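Inulin fructotransferase (Bacillus sp. snu-7, PDB 2INV) converts inulin to difructose anhydride III by intramolecular fructosyl transfer, and folds as a right-handed parallel beta-helix. Local coordinates at residues Q123-K128 with F143-V148; N155-G160 with I307-G312; Y317-I322 with N332-N337. All coordinates share one frame; numbering follows the deposited sequence.

Interaction 1 (Q123-K128 with F143-V148); sequences QAFLVK and FCLDGV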
ATOM      1  N   GLN A 123      12.894   6.277 -25.987  1.00 16.42           N
ATOM      2  CA  GLN A 123      12.043   5.399 -25.201  1.00 14.73           C
ATOM      3  C   GLN A 123      11.922   3.946 -25.650  1.00 13.74           C
ATOM      4  O   GLN A 123      11.653   3.663 -26.819  1.00 13.77           O
ATOM      5  CB  GLN A 123      10.654   6.029 -25.114  1.00 14.82           C
ATOM      6  CG  GLN A 123      10.698   7.542 -24.905  1.00 14.92           C
ATOM      7  CD  GLN A 123      10.562   8.336 -26.197  1.00 15.78           C
ATOM      8  OE1 GLN A 123      11.032   7.918 -27.260  1.00 15.73           O
ATOM      9  NE2 GLN A 123       9.930   9.501 -26.105  1.00 15.67           N
ATOM     10  N   ALA A 124      12.103   3.027 -24.704  1.00 12.90           N
ATOM     11  CA  ALA A 124      11.986   1.602 -24.995  1.00 13.37           C
ATOM     12  C   ALA A 124      10.526   1.396 -25.354  1.00 13.62           C
ATOM     13  O   ALA A 124      10.193   0.728 -26.333  1.00 12.86           O
ATOM     14  CB  ALA A 124      12.351   0.771 -23.764  1.00 13.17           C
ATOM     15  N   PHE A 125       9.661   1.997 -24.545  1.00 13.36           N
ATOM     16  CA  PHE A 125       8.230   1.923 -24.758  1.00 13.55           C
ATOM     17  C   PHE A 125       7.643   3.322 -24.808  1.00 12.84           C
ATOM     18  O   PHE A 125       7.818   4.122 -23.884  1.00 13.59           O
ATOM     19  CB  PHE A 125       7.558   1.108 -23.648  1.00 12.31           C
ATOM     20  CG  PHE A 125       7.940  -0.343 -23.661  1.00 13.86           C
ATOM     21  CD1 PHE A 125       9.030  -0.803 -22.932  1.00 13.87           C
ATOM     22  CD2 PHE A 125       7.237  -1.247 -24.454  1.00 12.87           C
ATOM     23  CE1 PHE A 125       9.413  -2.143 -22.996  1.00 14.30           C
ATOM     24  CE2 PHE A 125       7.613  -2.576 -24.524  1.00 15.43           C
ATOM     25  CZ  PHE A 125       8.709  -3.027 -23.789  1.00 13.93           C
ATOM     26  N   LEU A 126       6.953   3.614 -25.903  1.00 12.69           N
ATOM     27  CA  LEU A 126       6.316   4.906 -26.076  1.00 12.97           C
ATOM     28  C   LEU A 126       4.849   4.653 -26.337  1.00 13.41           C
ATOM     29  O   LEU A 126       4.459   4.140 -27.392  1.00 12.59           O
ATOM     30  CB  LEU A 126       6.940   5.673 -27.236  1.00 13.18           C
ATOM     31  CG  LEU A 126       6.358   7.065 -27.503  1.00 12.75           C
ATOM     32  CD1 LEU A 126       6.433   7.928 -26.247  1.00 14.24           C
ATOM     33  CD2 LEU A 126       7.130   7.708 -28.638  1.00 13.54           C
ATOM     34  N   VAL A 127       4.049   5.002 -25.339  1.00 13.10           N
ATOM     35  CA  VAL A 127       2.615   4.821 -25.381  1.00 12.57           C
ATOM     36  C   VAL A 127       1.962   6.096 -25.885  1.00 13.77           C
ATOM     37  O   VAL A 127       2.071   7.152 -25.258  1.00 12.70           O
ATOM     38  CB  VAL A 127       2.099   4.504 -23.975  1.00 13.74           C
ATOM     39  CG1 VAL A 127       0.636   4.132 -24.018  1.00 13.63           C
ATOM     40  CG2 VAL A 127       2.936   3.388 -23.370  1.00 13.04           C
ATOM     41  N   LYS A 128       1.287   6.006 -27.021  1.00 14.27           N
ATOM     42  CA  LYS A 128       0.634   7.180 -27.563  1.00 15.63           C
ATOM     43  C   LYS A 128      -0.323   6.826 -28.672  1.00 15.88           C
ATOM     44  O   LYS A 128      -0.144   5.853 -29.396  1.00 15.88           O
ATOM     45  CB  LYS A 128       1.668   8.175 -28.089  1.00 15.73           C
ATOM     46  CG  LYS A 128       2.527   7.621 -29.222  1.00 16.19           C
ATOM     47  CD  LYS A 128       3.505   8.687 -29.716  1.00 18.49           C
ATOM     48  CE  LYS A 128       4.306   8.159 -30.897  1.00 19.42           C
ATOM     49  NZ  LYS A 128       5.154   9.216 -31.511  1.00 20.57           N
ATOM     50  N   PHE A 143       8.613  -6.752 -14.859  1.00 11.22           N
ATOM     51  CA  PHE A 143       9.763  -6.984 -15.728  1.00 11.18           C
ATOM     52  C   PHE A 143      10.828  -5.912 -15.506  1.00 11.74           C
ATOM     53  O   PHE A 143      10.612  -4.961 -14.757  1.00 12.45           O
ATOM     54  CB  PHE A 143       9.365  -7.171 -17.214  1.00 11.06           C
ATOM     55  CG  PHE A 143       8.951  -5.927 -17.931  1.00 10.30           C
ATOM     56  CD1 PHE A 143       9.901  -5.129 -18.572  1.00 11.18           C
ATOM     57  CD2 PHE A 143       7.602  -5.601 -18.058  1.00 11.77           C
ATOM     58  CE1 PHE A 143       9.502  -4.023 -19.343  1.00 10.55           C
ATOM     59  CE2 PHE A 143       7.204  -4.507 -18.818  1.00 10.94           C
ATOM     60  CZ  PHE A 143       8.154  -3.724 -19.459  1.00 11.82           C
ATOM     61  N   CYS A 144      11.985  -6.084 -16.134  1.00 11.18           N
ATOM     62  CA  CYS A 144      13.117  -5.186 -15.930  1.00 12.23           C
ATOM     63  C   CYS A 144      13.637  -4.369 -17.113  1.00 11.67           C
ATOM     64  O   CYS A 144      13.908  -4.914 -18.181  1.00 13.77           O
ATOM     65  CB  CYS A 144      14.261  -6.015 -15.341  1.00 11.35           C
ATOM     66  SG  CYS A 144      15.794  -5.126 -15.001  1.00 14.38           S
ATOM     67  N   LEU A 145      13.778  -3.059 -16.899  1.00 11.96           N
ATOM     68  CA  LEU A 145      14.294  -2.135 -17.907  1.00 12.15           C
ATOM     69  C   LEU A 145      15.643  -1.611 -17.432  1.00 12.18           C
ATOM     70  O   LEU A 145      15.728  -0.870 -16.446  1.00 10.43           O
ATOM     71  CB  LEU A 145      13.314  -0.980 -18.140  1.00 12.03           C
ATOM     72  CG  LEU A 145      12.096  -1.322 -19.005  1.00 14.09           C
ATOM     73  CD1 LEU A 145      11.125  -0.154 -19.011  1.00 13.15           C
ATOM     74  CD2 LEU A 145      12.556  -1.647 -20.421  1.00 12.64           C
ATOM     75  N   ASP A 146      16.690  -1.989 -18.162  1.00 11.63           N
ATOM     76  CA  ASP A 146      18.063  -1.633 -17.811  1.00 11.46           C
ATOM     77  C   ASP A 146      18.765  -0.821 -18.916  1.00 11.68           C
ATOM     78  O   ASP A 146      18.851  -1.255 -20.073  1.00 12.25           O
ATOM     79  CB  ASP A 146      18.783  -2.955 -17.483  1.00 12.74           C
ATOM     80  CG  ASP A 146      20.289  -2.838 -17.406  1.00 12.61           C
ATOM     81  OD1 ASP A 146      20.816  -1.733 -17.201  1.00 13.05           O
ATOM     82  OD2 ASP A 146      20.948  -3.892 -17.541  1.00 15.83           O
ATOM     83  N   GLY A 147      19.241   0.370 -18.543  1.00 12.28           N
ATOM     84  CA  GLY A 147      19.916   1.257 -19.482  1.00 12.21           C
ATOM     85  C   GLY A 147      21.359   0.890 -19.745  1.00 13.05           C
ATOM     86  O   GLY A 147      22.067   1.574 -20.491  1.00 12.78           O
ATOM     87  N   VAL A 148      21.792  -0.191 -19.107  1.00 12.78           N
ATOM     88  CA  VAL A 148      23.145  -0.712 -19.263  1.00 13.81           C
ATOM     89  C   VAL A 148      24.307   0.115 -18.697  1.00 13.98           C
ATOM     90  O   VAL A 148      25.142  -0.413 -17.965  1.00 13.75           O
ATOM     91  CB  VAL A 148      23.426  -1.013 -20.754  1.00 14.19           C
ATOM     92  CG1 VAL A 148      24.801  -1.630 -20.912  1.00 14.48           C
ATOM     93  CG2 VAL A 148      22.354  -1.944 -21.290  1.00 14.32           C
TER

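Interaction 2 (N155-G160 with I307-G312); sequences NSYHNG and IGRGNG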
ATOM      1  N   ASN A 155      29.523   7.468 -13.852  1.00 17.89           N
ATOM      2  CA  ASN A 155      28.645   7.912 -12.771  1.00 16.86           C
ATOM      3  C   ASN A 155      27.906   9.196 -13.134  1.00 17.29           C
ATOM      4  O   ASN A 155      27.567   9.991 -12.257  1.00 16.54           O
ATOM      5  CB  ASN A 155      29.446   8.156 -11.485  1.00 17.20           C
ATOM      6  CG  ASN A 155      30.065   6.893 -10.928  1.00 16.93           C
ATOM      7  OD1 ASN A 155      29.440   5.835 -10.914  1.00 16.07           O
ATOM      8  ND2 ASN A 155      31.296   7.003 -10.442  1.00 16.63           N
ATOM      9  N   SER A 156      27.633   9.373 -14.422  1.00 16.99           N
ATOM     10  CA  SER A 156      26.967  10.571 -14.915  1.00 17.10           C
ATOM     11  C   SER A 156      25.442  10.599 -14.803  1.00 16.09           C
ATOM     12  O   SER A 156      24.853  11.676 -14.756  1.00 15.99           O
ATOM     13  CB  SER A 156      27.336  10.791 -16.380  1.00 16.23           C
ATOM     14  OG  SER A 156      26.617   9.887 -17.215  1.00 17.90           O
ATOM     15  N   TYR A 157      24.809   9.430 -14.761  1.00 16.27           N
ATOM     16  CA  TYR A 157      23.349   9.348 -14.706  1.00 16.27           C
ATOM     17  C   TYR A 157      22.798   9.939 -15.987  1.00 16.85           C
ATOM     18  O   TYR A 157      21.697  10.485 -16.004  1.00 16.38           O
ATOM     19  CB  TYR A 157      22.770  10.153 -13.553  1.00 16.72           C
ATOM     20  CG  TYR A 157      22.798   9.469 -12.211  1.00 16.55           C
ATOM     21  CD1 TYR A 157      21.765   8.624 -11.804  1.00 15.59           C
ATOM     22  CD2 TYR A 157      23.848   9.689 -11.343  1.00 15.80           C
ATOM     23  CE1 TYR A 157      21.787   8.016 -10.555  1.00 16.07           C
ATOM     24  CE2 TYR A 157      23.889   9.103 -10.096  1.00 15.75           C
ATOM     25  CZ  TYR A 157      22.858   8.267  -9.703  1.00 16.27           C
ATOM     26  OH  TYR A 157      22.906   7.691  -8.460  1.00 16.60           O
ATOM     27  N   HIS A 158      23.577   9.850 -17.055  1.00 17.77           N
ATOM     28  CA  HIS A 158      23.151  10.370 -18.342  1.00 17.98           C
ATOM     29  C   HIS A 158      23.394   9.335 -19.405  1.00 17.72           C
ATOM     30  O   HIS A 158      24.452   8.707 -19.429  1.00 18.71           O
ATOM     31  CB  HIS A 158      23.935  11.630 -18.707  1.00 20.39           C
ATOM     32  CG  HIS A 158      23.438  12.870 -18.028  1.00 22.27           C
ATOM     33  ND1 HIS A 158      23.751  13.186 -16.723  1.00 23.41           N
ATOM     34  CD2 HIS A 158      22.620  13.862 -18.461  1.00 23.50           C
ATOM     35  CE1 HIS A 158      23.149  14.310 -16.381  1.00 23.17           C
ATOM     36  NE2 HIS A 158      22.456  14.741 -17.417  1.00 24.24           N
ATOM     37  N   ASN A 159      22.425   9.156 -20.289  1.00 16.71           N
ATOM     38  CA  ASN A 159      22.620   8.197 -21.359  1.00 16.31           C
ATOM     39  C   ASN A 159      21.533   8.318 -22.412  1.00 16.28           C
ATOM     40  O   ASN A 159      21.454   7.510 -23.331  1.00 17.17           O
ATOM     41  CB  ASN A 159      22.702   6.763 -20.812  1.00 15.52           C
ATOM     42  CG  ASN A 159      21.412   6.300 -20.167  1.00 15.36           C
ATOM     43  OD1 ASN A 159      20.338   6.856 -20.412  1.00 16.30           O
ATOM     44  ND2 ASN A 159      21.510   5.262 -19.345  1.00 14.12           N
ATOM     45  N   GLY A 160      20.705   9.347 -22.263  1.00 15.74           N
ATOM     46  CA  GLY A 160      19.642   9.620 -23.213  1.00 14.97           C
ATOM     47  C   GLY A 160      18.583   8.556 -23.429  1.00 15.45           C
ATOM     48  O   GLY A 160      17.820   8.648 -24.400  1.00 15.97           O
ATOM     49  N   ILE A 307      30.959  11.495  -3.514  1.00 21.28           N
ATOM     50  CA  ILE A 307      31.208  12.557  -2.572  1.00 22.45           C
ATOM     51  C   ILE A 307      31.657  13.774  -3.345  1.00 23.40           C
ATOM     52  O   ILE A 307      32.412  13.676  -4.313  1.00 23.76           O
ATOM     53  CB  ILE A 307      32.248  12.167  -1.527  1.00 21.90           C
ATOM     54  CG1 ILE A 307      31.673  11.049  -0.662  1.00 22.64           C
ATOM     55  CG2 ILE A 307      32.600  13.374  -0.682  1.00 22.43           C
ATOM     56  CD1 ILE A 307      32.626  10.502   0.357  1.00 23.05           C
ATOM     57  N   GLY A 308      31.153  14.926  -2.927  1.00 23.86           N
ATOM     58  CA  GLY A 308      31.505  16.169  -3.574  1.00 25.40           C
ATOM     59  C   GLY A 308      30.486  16.652  -4.591  1.00 26.30           C
ATOM     60  O   GLY A 308      30.601  17.772  -5.082  1.00 27.51           O
ATOM     61  N   ARG A 309      29.499  15.826  -4.926  1.00 26.48           N
ATOM     62  CA  ARG A 309      28.492  16.241  -5.905  1.00 26.82           C
ATOM     63  C   ARG A 309      27.392  17.037  -5.209  1.00 26.12           C
ATOM     64  O   ARG A 309      27.269  17.001  -3.980  1.00 26.41           O
ATOM     65  CB  ARG A 309      27.900  15.021  -6.619  1.00 28.50           C
ATOM     66  CG  ARG A 309      27.545  15.270  -8.091  1.00 31.11           C
ATOM     67  CD  ARG A 309      28.555  14.685  -9.084  1.00 32.49           C
ATOM     68  NE  ARG A 309      28.060  13.502  -9.788  1.00 34.40           N
ATOM     69  CZ  ARG A 309      27.059  13.532 -10.667  1.00 34.53           C
ATOM     70  NH1 ARG A 309      26.447  14.684 -10.946  1.00 34.59           N
ATOM     71  NH2 ARG A 309      26.673  12.421 -11.279  1.00 34.03           N
ATOM     72  N   GLY A 310      26.600  17.767  -5.989  1.00 24.90           N
ATOM     73  CA  GLY A 310      25.547  18.570  -5.391  1.00 23.33           C
ATOM     74  C   GLY A 310      24.374  18.843  -6.309  1.00 21.53           C
ATOM     75  O   GLY A 310      24.303  18.309  -7.419  1.00 21.53           O
ATOM     76  N   ASN A 311      23.452  19.683  -5.845  1.00 20.12           N
ATOM     77  CA  ASN A 311      22.284  20.030  -6.642  1.00 18.04           C
ATOM     78  C   ASN A 311      22.222  21.541  -6.824  1.00 16.92           C
ATOM     79  O   ASN A 311      21.209  22.086  -7.258  1.00 15.87           O
ATOM     80  CB  ASN A 311      20.999  19.480  -5.990  1.00 17.65           C
ATOM     81  CG  ASN A 311      20.645  20.174  -4.682  1.00 15.96           C
ATOM     82  OD1 ASN A 311      21.419  20.983  -4.156  1.00 16.64           O
ATOM     83  ND2 ASN A 311      19.476  19.844  -4.141  1.00 15.82           N
ATOM     84  N   GLY A 312      23.323  22.205  -6.479  1.00 17.07           N
ATOM     85  CA  GLY A 312      23.409  23.645  -6.635  1.00 17.42           C
ATOM     86  C   GLY A 312      22.606  24.475  -5.648  1.00 17.15           C
ATOM     87  O   GLY A 312      22.567  25.703  -5.751  1.00 18.62           O
TER

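Interaction 3 (Y317-I322 with N332-N337); sequences YGVVHI and NLFAYN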
ATOM      1  N   TYR A 317      17.790  26.998   1.362  1.00 13.87           N
ATOM      2  CA  TYR A 317      16.685  26.648   0.462  1.00 13.07           C
ATOM      3  C   TYR A 317      15.689  25.874   1.318  1.00 13.71           C
ATOM      4  O   TYR A 317      14.471  25.960   1.107  1.00 14.59           O
ATOM      5  CB  TYR A 317      17.174  25.738  -0.676  1.00 13.18           C
ATOM      6  CG  TYR A 317      16.153  25.479  -1.769  1.00 12.15           C
ATOM      7  CD1 TYR A 317      15.902  26.433  -2.753  1.00 11.90           C
ATOM      8  CD2 TYR A 317      15.450  24.273  -1.831  1.00 12.42           C
ATOM      9  CE1 TYR A 317      14.982  26.194  -3.783  1.00 12.01           C
ATOM     10  CE2 TYR A 317      14.517  24.022  -2.854  1.00 12.19           C
ATOM     11  CZ  TYR A 317      14.294  24.989  -3.827  1.00 11.18           C
ATOM     12  OH  TYR A 317      13.400  24.751  -4.842  1.00 13.12           O
ATOM     13  N   GLY A 318      16.224  25.116   2.277  1.00 13.66           N
ATOM     14  CA  GLY A 318      15.384  24.324   3.155  1.00 14.01           C
ATOM     15  C   GLY A 318      15.240  22.891   2.680  1.00 14.47           C
ATOM     16  O   GLY A 318      15.237  22.638   1.475  1.00 13.92           O
ATOM     17  N   VAL A 319      15.141  21.950   3.617  1.00 12.98           N
ATOM     18  CA  VAL A 319      14.977  20.544   3.258  1.00 13.40           C
ATOM     19  C   VAL A 319      13.592  20.434   2.638  1.00 13.11           C
ATOM     20  O   VAL A 319      13.357  19.621   1.738  1.00 11.45           O
ATOM     21  CB  VAL A 319      15.047  19.626   4.494  1.00 15.16           C
ATOM     22  CG1 VAL A 319      16.251  19.988   5.344  1.00 14.40           C
ATOM     23  CG2 VAL A 319      13.775  19.752   5.311  1.00 18.48           C
ATOM     24  N   VAL A 320      12.680  21.256   3.147  1.00 11.79           N
ATOM     25  CA  VAL A 320      11.318  21.304   2.650  1.00 12.14           C
ATOM     26  C   VAL A 320      11.068  22.738   2.225  1.00 12.37           C
ATOM     27  O   VAL A 320      11.119  23.671   3.042  1.00 13.50           O
ATOM     28  CB  VAL A 320      10.303  20.878   3.724  1.00 11.73           C
ATOM     29  CG1 VAL A 320       8.885  21.169   3.242  1.00 11.40           C
ATOM     30  CG2 VAL A 320      10.460  19.396   4.020  1.00 11.83           C
ATOM     31  N   HIS A 321      10.791  22.891   0.936  1.00 12.12           N
ATOM     32  CA  HIS A 321      10.580  24.193   0.334  1.00 12.29           C
ATOM     33  C   HIS A 321       9.136  24.365  -0.140  1.00 11.72           C
ATOM     34  O   HIS A 321       8.652  23.607  -0.989  1.00 11.89           O
ATOM     35  CB  HIS A 321      11.565  24.316  -0.824  1.00 12.56           C
ATOM     36  CG  HIS A 321      11.641  25.678  -1.425  1.00 11.43           C
ATOM     37  ND1 HIS A 321      10.688  26.172  -2.288  1.00 13.41           N
ATOM     38  CD2 HIS A 321      12.580  26.647  -1.307  1.00 11.19           C
ATOM     39  CE1 HIS A 321      11.039  27.385  -2.678  1.00 12.49           C
ATOM     40  NE2 HIS A 321      12.182  27.695  -2.098  1.00 14.11           N
ATOM     41  N   ILE A 322       8.451  25.367   0.410  1.00 11.91           N
ATOM     42  CA  ILE A 322       7.053  25.618   0.059  1.00 12.68           C
ATOM     43  C   ILE A 322       6.792  27.005  -0.527  1.00 13.14           C
ATOM     44  O   ILE A 322       7.120  28.036   0.083  1.00 12.45           O
ATOM     45  CB  ILE A 322       6.143  25.463   1.286  1.00 12.74           C
ATOM     46  CG1 ILE A 322       6.445  24.138   2.000  1.00 13.76           C
ATOM     47  CG2 ILE A 322       4.680  25.496   0.852  1.00 13.12           C
ATOM     48  CD1 ILE A 322       6.096  22.905   1.207  1.00 13.50           C
ATOM     49  N   ASN A 332       5.609  15.700  10.988  1.00 11.10           N
ATOM     50  CA  ASN A 332       6.776  15.192  10.256  1.00 11.80           C
ATOM     51  C   ASN A 332       7.983  15.145  11.197  1.00 11.80           C
ATOM     52  O   ASN A 332       8.070  15.950  12.127  1.00 11.73           O
ATOM     53  CB  ASN A 332       7.116  16.114   9.078  1.00 12.59           C
ATOM     54  CG  ASN A 332       6.025  16.155   8.023  1.00 12.83           C
ATOM     55  OD1 ASN A 332       5.656  15.127   7.451  1.00 10.38           O
ATOM     56  ND2 ASN A 332       5.507  17.352   7.753  1.00 12.27           N
ATOM     57  N   LEU A 333       8.904  14.209  10.964  1.00 11.02           N
ATOM     58  CA  LEU A 333      10.104  14.117  11.796  1.00 11.19           C
ATOM     59  C   LEU A 333      11.332  14.425  10.941  1.00 12.18           C
ATOM     60  O   LEU A 333      11.630  13.701   9.993  1.00 12.83           O
ATOM     61  CB  LEU A 333      10.232  12.718  12.423  1.00 11.05           C
ATOM     62  CG  LEU A 333      11.198  12.579  13.620  1.00  9.81           C
ATOM     63  CD1 LEU A 333      11.090  11.180  14.211  1.00 10.42           C
ATOM     64  CD2 LEU A 333      12.631  12.866  13.199  1.00 11.77           C
ATOM     65  N   PHE A 334      12.028  15.510  11.279  1.00 11.94           N
ATOM     66  CA  PHE A 334      13.222  15.916  10.545  1.00 12.42           C
ATOM     67  C   PHE A 334      14.509  15.520  11.269  1.00 11.88           C
ATOM     68  O   PHE A 334      14.772  15.979  12.379  1.00 13.41           O
ATOM     69  CB  PHE A 334      13.245  17.435  10.330  1.00 12.59           C
ATOM     70  CG  PHE A 334      12.132  17.957   9.462  1.00 12.36           C
ATOM     71  CD1 PHE A 334      10.835  18.059   9.955  1.00 14.01           C
ATOM     72  CD2 PHE A 334      12.387  18.368   8.158  1.00 13.32           C
ATOM     73  CE1 PHE A 334       9.808  18.566   9.170  1.00 13.85           C
ATOM     74  CE2 PHE A 334      11.362  18.877   7.358  1.00 12.28           C
ATOM     75  CZ  PHE A 334      10.077  18.977   7.863  1.00 12.09           C
ATOM     76  N   ALA A 335      15.318  14.685  10.623  1.00 11.83           N
ATOM     77  CA  ALA A 335      16.594  14.242  11.185  1.00 11.20           C
ATOM     78  C   ALA A 335      17.679  14.787  10.267  1.00 11.92           C
ATOM     79  O   ALA A 335      17.900  14.279   9.169  1.00 12.00           O
ATOM     80  CB  ALA A 335      16.652  12.724  11.229  1.00 12.21           C
ATOM     81  N   TYR A 336      18.355  15.831  10.726  1.00 12.69           N
ATOM     82  CA  TYR A 336      19.388  16.480   9.936  1.00 14.01           C
ATOM     83  C   TYR A 336      20.789  16.318  10.523  1.00 15.02           C
ATOM     84  O   TYR A 336      21.084  16.790  11.628  1.00 15.12           O
ATOM     85  CB  TYR A 336      19.014  17.958   9.777  1.00 14.23           C
ATOM     86  CG  TYR A 336      19.962  18.794   8.963  1.00 13.89           C
ATOM     87  CD1 TYR A 336      21.192  19.192   9.488  1.00 14.39           C
ATOM     88  CD2 TYR A 336      19.625  19.218   7.679  1.00 14.72           C
ATOM     89  CE1 TYR A 336      22.061  19.993   8.758  1.00 14.46           C
ATOM     90  CE2 TYR A 336      20.489  20.023   6.939  1.00 13.97           C
ATOM     91  CZ  TYR A 336      21.701  20.405   7.483  1.00 14.36           C
ATOM     92  OH  TYR A 336      22.562  21.201   6.765  1.00 14.78           O
ATOM     93  N   ASN A 337      21.649  15.634   9.772  1.00 15.45           N
ATOM     94  CA  ASN A 337      23.029  15.394  10.190  1.00 16.49           C
ATOM     95  C   ASN A 337      23.966  15.764   9.042  1.00 16.28           C
ATOM     96  O   ASN A 337      24.161  14.987   8.098  1.00 15.88           O
ATOM     97  CB  ASN A 337      23.228  13.921  10.550  1.00 19.29           C
ATOM     98  CG  ASN A 337      24.518  13.674  11.282  1.00 22.62           C
ATOM     99  OD1 ASN A 337      24.844  12.538  11.613  1.00 25.15           O
ATOM    100  ND2 ASN A 337      25.247  14.738  11.566  1.00 23.79           N
TER

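Interaction 1 (Q123-K128 with F143-V148)
Ala-124 and Leu-145 have the nearest CA atoms of the two segments, 8.3 Å apart; the chain turns a corner at Ala-124 and Phe-125, while Leu-145 sits in strand 144-146. The gap is filled by side chains that point toward each other. Leu-145 reaches over with one methyl, CD2. Leu-145 CD2 meets Ala-124 CB at 4.1 Å. The same Leu-145 CD2 lies 4.1 Å from Phe-125 CE1, arriving at the ring edge and near the ring plane. Phe-143 comes at Phe-125 from the opposite direction. Its CG stands between the backbone N and the carbonyl carbon (chi1 74°), and its ring extends toward Phe-125. The two rings form an offset edge-to-face pair, with the edge of Phe-143 turned to the face of Phe-125. Their centroids are 5.9 Å apart and their planes stand at 62°. The nearest ring atoms are Phe-143 CZ and Phe-125 CE1, at 4.1 Å.

Just past Leu-145, Asp-146 OD1 accepts from Val-148 N at 2.6 Å, an Asx turn that closes the strand. Arg-92 makes a salt bridge to the same oxygen. Val-115 packs on both Ala-124 and Leu-145, and Ile-164 also touches Leu-145. All four residues that touch across the contact are buried. The contact is interior packing of the right-handed parallel beta-helix, where a corner of one face meets strand 135-146.

Interaction 2 (N155-G160 with I307-G312)
Arg-309 and Asn-155 are joined by one hydrogen bond, from Arg-309 NH2 to the main-chain Asn-155 O at 2.8 Å. The hydrogen bond is bent, 131° at the hydrogen. The donor lies in the carbonyl plane, and the oxygen is only slightly tilted from the guanidinium plane. Bends at chi2 (103°) and chi3 (107°) shape the arginine chain that carries NH2 to this oxygen. Tyr-157 lies beside it. Tyr-157 CD2 is 3.9 Å from Arg-309 NH2, which sits at the ring edge, so the cation does not lie over the aromatic face.

The receiving loop is braced from within. His-158 ND1 donates to Ser-156 O at 2.7 Å, from above the carbonyl plane. His-158 N donates to Ser-156 OG at 3.0 Å, forming an ST turn. Farther out, Asn-155 OD1 bonds to Asn-97, and Tyr-157 OH bonds to Arg-252 of the glycan pocket. A bound fructose lies about 5 Å from the Tyr-157 side chain.

A positive group thus meets a neutral peptide oxygen. The bond ties together two loops far apart in sequence, next to Tyr-157, which lies near a bound fructose, but it probably does little to offset the arginine's charge.

Interaction 3 (Y317-I322 with N332-N337)
Phe-334 projects from its strand toward Val-319 and Val-320. From CB the side chain runs with CG anti to the carbonyl carbon (chi1 -64°), which sends the ring at the two valines. Phe-334 CD2 is the first ring atom to touch, 3.5 Å from Val-319 CG2. Phe-334 CE2 comes closest. Phe-334 CE2 lies 3.3 Å from Val-319 CG2, a tight approach, and 3.5 Å from Val-320 CG2. At the tip, Phe-334 CZ is 3.9 Å from Val-320 CG2. Both methyls come at the edge of the ring, near its plane, so the ring sets one edge against both methyls. The Val-320 and Phe-334 side chains cross at about a right angle.

This is interior packing of the parallel beta-helix. Strand 328-337 and the chain around strand 320-323 belong to different faces of the solenoid and meet through their side chains. The closest CA atoms, those of Val-319 and Phe-334, are still 8.8 Å apart. Ile-296 and Ile-353 extend the apolar surroundings of Phe-334.

Val-319 uses its other methyl for Tyr-336. Val-319 CG1 meets Tyr-336 CD2 at 4.2 Å, again at a ring edge. The phenol of Tyr-336 runs on to a hydrogen bond between OH and Asp-315 OD1. Leu-333 and Ala-335, the residues that flank Phe-334, pack on Asn-289 and Glu-288 of a neighbouring subunit.

The three contacts follow one another along the chain. Interaction 1 lies on strands 123-127 and 135-146, and interaction 3 on strands 320-323 and 328-337. Their centres are about 34 Å apart, on opposite sides of the chain's centre. Interaction 2 lies in the loops before strands 162-166 and 320-323; its centre is about 21 Å from that of interaction 1 and about 22 Å from that of interaction 3. It touches interaction 1 through Gly-147 O and Asn-159 ND2, and its nearest atoms to interaction 3 are about 6 Å away. Interactions 1 and 3 join faces of the beta-helix through buried side chains, while interaction 2 bridges two loops near a bound fructose.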